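Local coordinates for glycosyl hydrolase family 26 (PDB 4ZXO), which probably hydrolyses the beta-mannan backbone of galactomannan as an endo-acting beta-mannanase built on a TIM barrel, at residues Ser208-Leu220 with Gln247-Gly259. Sequence-based numbering, arbitrary orientation.
Sequences SPGMESDTVEEYL and QLNKMLTILTEAG
Met211 and Val216 bring the 208-220 loop and the short helix that ends it against helix 241-262, with Val216 CA 5.4 Å from Ile254 CA. Lys250 holds the loop. Its chain sets out anti to the backbone N (chi1 -179°) and bends at chi3, which carries the ammonium group in among the carbonyls of the loop. There NZ donates to Met211 O at 2.8 Å, tilted from the carbonyl plane, and weakly to Ser213 O, while meeting Asp214 OD1 at 2.8 Å in a salt bridge. Gln247, one helical turn earlier, accepts a further hydrogen bond from Lys250 NZ at OE1 (2.6 Å), the donor lying in the plane of the side-chain carbonyl; a water joins its NE2 to Asp214 OD1. An alanine in place of Lys250 would probably leave Asp214 without its counter-charge and the loop carbonyls of Met211 and Ser213 without their shared donor. Deeper in, flexible Met251 bends to bring CE to 3.9 Å from Tyr219 CD1. Branched Ile254 reaches two ways: CD1 lies against the backbone of Asp214 and Thr215, and CG2 is 3.7 Å from Tyr219 CB. Leu255 crosses Tyr219 at about a right angle, CD2 3.4 Å from CZ, while the phenol OH hydrogen-bonds to Gly233 O in barrel strand 231-235. Small Ala258 admits Val216 CG1, whose other branch, CG2, meets the carboxylate end of Glu257 where the two side chains cross obliquely. Thr215 sits at the N-cap of the short helix, its OG1 accepting weakly from Glu218 N. The lysine's bonds to two loop carbonyls and a carboxylate thus tie down the loop after strand 203-207, and an apolar layer seats its helix on helix 241-262.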
loop_
_atom_site.group_PDB
_atom_site.type_symbol
_atom_site.label_atom_id
_atom_site.label_comp_id
_atom_site.label_asym_id
_atom_site.label_seq_id
_atom_site.Cartn_x
_atom_site.Cartn_y
_atom_site.Cartn_z
ATOM N N SER A 208 -1.841 1.746 -8.222
ATOM C CA SER A 208 -0.635 2.480 -7.753
ATOM C C SER A 208 0.571 2.426 -8.703
ATOM O O SER A 208 1.630 1.880 -8.371
ATOM C CB SER A 208 -0.228 1.978 -6.331
ATOM O OG SER A 208 0.121 0.599 -6.290
ATOM N N PRO A 209 0.432 3.018 -9.876
ATOM C CA PRO A 209 1.590 3.162 -10.763
ATOM C C PRO A 209 2.562 4.200 -10.211
ATOM O O PRO A 209 2.222 4.949 -9.283
ATOM C CB PRO A 209 0.964 3.663 -12.082
ATOM C CG PRO A 209 -0.162 4.524 -11.594
ATOM C CD PRO A 209 -0.771 3.691 -10.415
ATOM N N GLY A 210 3.775 4.188 -10.733
ATOM C CA GLY A 210 4.784 5.149 -10.348
ATOM C C GLY A 210 4.648 6.490 -11.066
ATOM O O GLY A 210 3.537 6.934 -11.396
ATOM N N MET A 211 5.786 7.152 -11.316
ATOM C CA MET A 211 5.769 8.507 -11.879
ATOM C C MET A 211 5.962 8.580 -13.403
ATOM O O MET A 211 6.165 9.664 -13.936
ATOM C CB MET A 211 6.827 9.399 -11.187
ATOM C CG MET A 211 8.217 8.781 -11.035
ATOM S SD MET A 211 8.956 8.354 -12.552
ATOM C CE MET A 211 9.331 9.926 -13.341
ATOM N N GLU A 212 5.840 7.463 -14.121
ATOM C CA GLU A 212 6.078 7.506 -15.562
ATOM C C GLU A 212 5.034 8.346 -16.252
ATOM O O GLU A 212 5.340 9.023 -17.245
ATOM C CB GLU A 212 6.065 6.086 -16.169
ATOM C CG GLU A 212 7.249 5.228 -15.718
ATOM C CD GLU A 212 7.134 4.680 -14.303
ATOM O OE1 GLU A 212 6.022 4.552 -13.752
ATOM O OE2 GLU A 212 8.194 4.404 -13.706
ATOM N N SER A 213 3.790 8.267 -15.771
ATOM C CA SER A 213 2.699 8.998 -16.399
ATOM C C SER A 213 2.887 10.494 -16.213
ATOM O O SER A 213 3.146 10.949 -15.113
ATOM C CB SER A 213 1.353 8.605 -15.777
ATOM O OG SER A 213 1.116 7.210 -15.900
ATOM N N ASP A 214 2.724 11.253 -17.284
ATOM C CA ASP A 214 2.816 12.709 -17.167
ATOM C C ASP A 214 1.498 13.425 -17.099
ATOM O O ASP A 214 1.472 14.610 -16.835
ATOM C CB ASP A 214 3.619 13.283 -18.324
ATOM C CG ASP A 214 5.124 13.181 -18.097
ATOM O OD1 ASP A 214 5.606 13.032 -16.949
ATOM O OD2 ASP A 214 5.851 13.305 -19.100
ATOM N N THR A 215 0.410 12.709 -17.309
ATOM C CA THR A 215 -0.942 13.259 -17.368
ATOM C C THR A 215 -1.927 12.251 -16.815
ATOM O O THR A 215 -1.601 11.059 -16.659
ATOM C CB THR A 215 -1.402 13.604 -18.829
ATOM O OG1 THR A 215 -1.406 12.399 -19.607
ATOM C CG2 THR A 215 -0.482 14.634 -19.461
ATOM N N VAL A 216 -3.135 12.719 -16.532
ATOM C CA VAL A 216 -4.206 11.825 -16.095
ATOM C C VAL A 216 -4.540 10.745 -17.148
ATOM O O VAL A 216 -4.750 9.585 -16.804
ATOM C CB VAL A 216 -5.489 12.625 -15.758
ATOM C CG1 VAL A 216 -6.653 11.643 -15.505
ATOM C CG2 VAL A 216 -5.239 13.422 -14.513
ATOM N N GLU A 217 -4.520 11.138 -18.432
ATOM C CA GLU A 217 -4.775 10.182 -19.508
ATOM C C GLU A 217 -3.819 8.989 -19.391
ATOM O O GLU A 217 -4.222 7.800 -19.497
ATOM C CB GLU A 217 -4.631 10.889 -20.901
ATOM C CG GLU A 217 -4.487 9.946 -22.115
ATOM C CD GLU A 217 -4.372 10.724 -23.393
ATOM O OE1 GLU A 217 -5.154 11.664 -23.532
ATOM O OE2 GLU A 217 -3.465 10.456 -24.215
ATOM N N GLU A 218 -2.536 9.299 -19.190
ATOM C CA GLU A 218 -1.532 8.268 -19.117
ATOM C C GLU A 218 -1.721 7.433 -17.849
ATOM O O GLU A 218 -1.578 6.221 -17.850
ATOM C CB GLU A 218 -0.133 8.872 -19.143
ATOM C CG GLU A 218 0.230 9.493 -20.520
ATOM C CD GLU A 218 1.348 10.507 -20.380
ATOM O OE1 GLU A 218 2.487 10.125 -19.937
ATOM O OE2 GLU A 218 1.079 11.699 -20.699
ATOM N N TYR A 219 -1.996 8.114 -16.740
ATOM C CA TYR A 219 -2.183 7.420 -15.483
ATOM C C TYR A 219 -3.283 6.406 -15.570
ATOM O O TYR A 219 -3.160 5.324 -14.984
ATOM C CB TYR A 219 -2.483 8.474 -14.381
ATOM C CG TYR A 219 -2.791 7.912 -13.007
ATOM C CD1 TYR A 219 -1.762 7.632 -12.093
ATOM C CD2 TYR A 219 -4.102 7.723 -12.606
ATOM C CE1 TYR A 219 -2.061 7.133 -10.817
ATOM C CE2 TYR A 219 -4.403 7.212 -11.364
ATOM C CZ TYR A 219 -3.389 6.910 -10.467
ATOM O OH TYR A 219 -3.697 6.402 -9.228
ATOM N N LEU A 220 -4.357 6.770 -16.265
ATOM C CA LEU A 220 -5.511 5.875 -16.362
ATOM C C LEU A 220 -5.495 4.933 -17.551
ATOM O O LEU A 220 -6.505 4.247 -17.783
ATOM C CB LEU A 220 -6.808 6.695 -16.418
ATOM C CG LEU A 220 -7.052 7.508 -15.134
ATOM C CD1 LEU A 220 -8.382 8.323 -15.296
ATOM C CD2 LEU A 220 -7.166 6.569 -13.933
ATOM N N GLN A 247 8.334 15.786 -9.545
ATOM C CA GLN A 247 7.594 14.604 -9.919
ATOM C C GLN A 247 6.525 14.232 -8.917
ATOM O O GLN A 247 5.434 13.770 -9.333
ATOM C CB GLN A 247 8.536 13.440 -10.073
ATOM C CG GLN A 247 9.465 13.607 -11.277
ATOM C CD GLN A 247 8.705 13.650 -12.604
ATOM O OE1 GLN A 247 7.669 13.011 -12.744
ATOM N NE2 GLN A 247 9.230 14.413 -13.590
ATOM N N LEU A 248 6.787 14.475 -7.618
ATOM C CA LEU A 248 5.726 14.208 -6.637
ATOM C C LEU A 248 4.590 15.222 -6.796
ATOM O O LEU A 248 3.416 14.848 -6.760
ATOM C CB LEU A 248 6.281 14.230 -5.205
ATOM C CG LEU A 248 5.277 13.780 -4.143
ATOM C CD1 LEU A 248 4.669 12.341 -4.432
ATOM C CD2 LEU A 248 5.893 13.933 -2.754
ATOM N N ASN A 249 4.913 16.515 -6.914
ATOM C CA ASN A 249 3.838 17.442 -7.211
ATOM C C ASN A 249 3.066 17.047 -8.468
ATOM O O ASN A 249 1.840 17.144 -8.490
ATOM C CB ASN A 249 4.363 18.868 -7.383
ATOM C CG ASN A 249 4.498 19.598 -6.049
ATOM O OD1 ASN A 249 3.502 19.856 -5.349
ATOM N ND2 ASN A 249 5.716 19.894 -5.674
ATOM N N LYS A 250 3.772 16.666 -9.532
ATOM C CA LYS A 250 3.113 16.253 -10.746
ATOM C C LYS A 250 2.161 15.072 -10.477
ATOM O O LYS A 250 0.992 15.101 -10.903
ATOM C CB LYS A 250 4.141 15.845 -11.793
ATOM C CG LYS A 250 3.518 15.436 -13.089
ATOM C CD LYS A 250 4.547 14.641 -13.934
ATOM C CE LYS A 250 4.571 13.185 -13.490
ATOM N NZ LYS A 250 5.595 12.391 -14.236
ATOM N N MET A 251 2.646 14.027 -9.790
ATOM C CA MET A 251 1.756 12.885 -9.580
ATOM C C MET A 251 0.613 13.187 -8.630
ATOM O O MET A 251 -0.493 12.695 -8.854
ATOM C CB MET A 251 2.537 11.681 -9.013
ATOM C CG MET A 251 3.492 11.049 -10.005
ATOM S SD MET A 251 2.845 10.754 -11.690
ATOM C CE MET A 251 1.457 9.670 -11.304
ATOM N N LEU A 252 0.850 13.958 -7.559
ATOM C CA LEU A 252 -0.273 14.233 -6.676
ATOM C C LEU A 252 -1.302 15.164 -7.336
ATOM O O LEU A 252 -2.487 15.046 -7.022
ATOM C CB LEU A 252 0.233 14.836 -5.360
ATOM C CG LEU A 252 1.182 13.860 -4.637
ATOM C CD1 LEU A 252 1.546 14.441 -3.239
ATOM C CD2 LEU A 252 0.583 12.439 -4.542
ATOM N N THR A 253 -0.864 16.054 -8.241
ATOM C CA THR A 253 -1.796 16.856 -9.040
ATOM C C THR A 253 -2.649 15.921 -9.919
ATOM O O THR A 253 -3.882 16.064 -10.045
ATOM C CB THR A 253 -0.997 17.875 -9.879
ATOM O OG1 THR A 253 -0.415 18.808 -8.947
ATOM C CG2 THR A 253 -1.904 18.665 -10.864
ATOM N N ILE A 254 -1.989 14.962 -10.560
ATOM C CA ILE A 254 -2.705 13.965 -11.364
ATOM C C ILE A 254 -3.701 13.178 -10.516
ATOM O O ILE A 254 -4.867 13.049 -10.899
ATOM C CB ILE A 254 -1.718 13.014 -12.040
ATOM C CG1 ILE A 254 -1.053 13.730 -13.213
ATOM C CG2 ILE A 254 -2.418 11.696 -12.519
ATOM C CD1 ILE A 254 0.183 13.004 -13.731
ATOM N N LEU A 255 -3.274 12.712 -9.345
ATOM C CA LEU A 255 -4.160 11.977 -8.446
ATOM C C LEU A 255 -5.352 12.808 -8.021
ATOM O O LEU A 255 -6.491 12.316 -8.042
ATOM C CB LEU A 255 -3.453 11.514 -7.153
ATOM C CG LEU A 255 -2.470 10.382 -7.256
ATOM C CD1 LEU A 255 -2.095 9.896 -5.892
ATOM C CD2 LEU A 255 -3.010 9.246 -8.078
ATOM N N THR A 256 -5.104 14.055 -7.633
ATOM C CA THR A 256 -6.193 14.918 -7.183
ATOM C C THR A 256 -7.211 15.122 -8.326
ATOM O O THR A 256 -8.441 14.998 -8.112
ATOM C CB THR A 256 -5.625 16.254 -6.668
ATOM O OG1 THR A 256 -4.672 15.973 -5.615
ATOM C CG2 THR A 256 -6.695 17.160 -6.106
ATOM N N GLU A 257 -6.716 15.381 -9.546
ATOM C CA GLU A 257 -7.583 15.609 -10.728
ATOM C C GLU A 257 -8.375 14.325 -11.012
ATOM O O GLU A 257 -9.601 14.350 -11.251
ATOM C CB GLU A 257 -6.685 16.057 -11.949
ATOM C CG GLU A 257 -7.371 16.454 -13.330
ATOM C CD GLU A 257 -6.330 16.901 -14.447
ATOM O OE1 GLU A 257 -5.434 17.724 -14.091
ATOM O OE2 GLU A 257 -6.376 16.436 -15.667
ATOM N N ALA A 258 -7.693 13.187 -10.991
ATOM C CA ALA A 258 -8.356 11.911 -11.305
ATOM C C ALA A 258 -9.360 11.503 -10.212
ATOM O O ALA A 258 -10.440 10.950 -10.481
ATOM C CB ALA A 258 -7.304 10.804 -11.475
ATOM N N GLY A 259 -8.992 11.753 -8.972
ATOM C CA GLY A 259 -9.844 11.413 -7.843
ATOM C C GLY A 259 -11.114 12.242 -7.845
ATOM O O GLY A 259 -12.182 11.716 -7.526
HETATM O O HOH W 1 7.751 14.661 -16.100
#